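PDB 6GMM: adhesin LabA from Helicobacter pylori, which acts as a bacterial lectin that probably attaches the bacterium to the gastric mucosa by recognising LacdiNAc-type sugars. Local coordinates for residues A[60-63]-A[64-68]. Residues are numbered along the deposited sequence; the frame is centred on the assembly and turned at random.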
# COMPACT_ATOMS: atom_id res chain seq x y z
N GLN A 60 -1.57 -7.56 5.03
CA GLN A 60 -1.72 -6.74 6.24
C GLN A 60 -2.20 -5.35 5.88
O GLN A 60 -2.95 -4.78 6.66
CB GLN A 60 -0.42 -6.64 7.05
CG GLN A 60 0.15 -7.99 7.46
CD GLN A 60 -0.78 -8.67 8.43
OE1 GLN A 60 -1.17 -8.10 9.44
NE2 GLN A 60 -1.18 -9.89 8.10
N ALA A 61 -1.82 -4.80 4.71
CA ALA A 61 -2.32 -3.44 4.36
C ALA A 61 -3.82 -3.42 4.22
O ALA A 61 -4.47 -2.50 4.73
CB ALA A 61 -1.65 -2.91 3.09
N VAL A 62 -4.37 -4.47 3.56
CA VAL A 62 -5.81 -4.66 3.35
C VAL A 62 -6.44 -4.74 4.71
O VAL A 62 -7.29 -3.91 5.01
CB VAL A 62 -6.09 -5.95 2.54
CG1 VAL A 62 -7.60 -6.23 2.45
CG2 VAL A 62 -5.47 -5.89 1.15
N LEU A 63 -5.99 -5.70 5.55
CA LEU A 63 -6.50 -5.90 6.91
C LEU A 63 -6.63 -4.61 7.72
O LEU A 63 -7.67 -4.38 8.32
CB LEU A 63 -5.59 -6.90 7.64
CG LEU A 63 -6.18 -8.31 7.85
CD1 LEU A 63 -6.63 -8.93 6.52
CD2 LEU A 63 -5.17 -9.22 8.57
N LEU A 64 -5.62 -3.74 7.70
CA LEU A 64 -5.73 -2.49 8.47
C LEU A 64 -6.77 -1.58 7.89
O LEU A 64 -7.49 -1.00 8.67
CB LEU A 64 -4.37 -1.75 8.57
CG LEU A 64 -4.31 -0.57 9.58
CD1 LEU A 64 -4.72 -0.99 10.96
CD2 LEU A 64 -2.91 0.08 9.59
N ALA A 65 -6.87 -1.46 6.57
CA ALA A 65 -7.92 -0.62 5.97
C ALA A 65 -9.29 -1.12 6.38
O ALA A 65 -10.12 -0.31 6.77
CB ALA A 65 -7.80 -0.60 4.44
N LEU A 66 -9.51 -2.46 6.39
CA LEU A 66 -10.84 -3.03 6.75
C LEU A 66 -11.18 -2.81 8.23
O LEU A 66 -12.23 -2.22 8.55
CB LEU A 66 -10.94 -4.52 6.36
CG LEU A 66 -10.66 -4.87 4.90
CD1 LEU A 66 -10.71 -6.35 4.68
CD2 LEU A 66 -11.63 -4.16 3.94
N ASN A 67 -10.28 -3.23 9.14
CA ASN A 67 -10.44 -3.03 10.58
C ASN A 67 -10.59 -1.55 10.89
O ASN A 67 -11.36 -1.18 11.76
CB ASN A 67 -9.23 -3.58 11.32
CG ASN A 67 -9.18 -5.09 11.36
OD1 ASN A 67 -10.19 -5.77 11.52
ND2 ASN A 67 -7.99 -5.65 11.23
N ALA A 68 -9.87 -0.69 10.19
CA ALA A 68 -10.05 0.73 10.49
C ALA A 68 -11.40 1.26 9.99
O ALA A 68 -11.99 2.12 10.66
CB ALA A 68 -8.88 1.56 9.99
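The carbonyl oxygens of Gln60 to Leu63 accept hydrogen bonds from the backbone amides of Leu64 to Asn67, four successive i to i+4 bonds that make these two turns of helix a compact example of how an alpha-helix is held. The Leu66 N to Val62 O bond is 3.0 Å long, and the equally long one from Asn67 N to Leu63 O is the straightest at the hydrogen, 170°. The amides of Leu64 and Ala65, by contrast, approach their acceptors tilted somewhat out of the carbonyl plane.

Side chains meet along the same spacing. Val62 and Leu66 lie side by side and point the same way, with Val62 CG1 3.8 Å from Leu66 CD1. This branch of Val62 stands anti to its own nitrogen (chi1 174°), while Leu66 turns CG beside the backbone N (chi1 -55°), bringing CG within 3.5 Å of Val62 O. One residue further along, Asn67 folds its amide back over the Leu63 carbonyl: ND2 lies 3.2 Å from Leu63 O, but at too poor an angle for a hydrogen bond. The stronger polar tie of this amide is at OD1, which accepts from Gly350 N and so links the helix to a loop.

The segment belongs to helix 57-76, and its faces are divided among several neighbours. Val62, Ala65 and Leu66 pack on helix 188-205, Leu64 and Ala68 meet Met248 of helix 239-264, and Gln60, Leu63 and Asn67 touch helix 354-366, leaving these turns largely buried within the helical body of the adhesin.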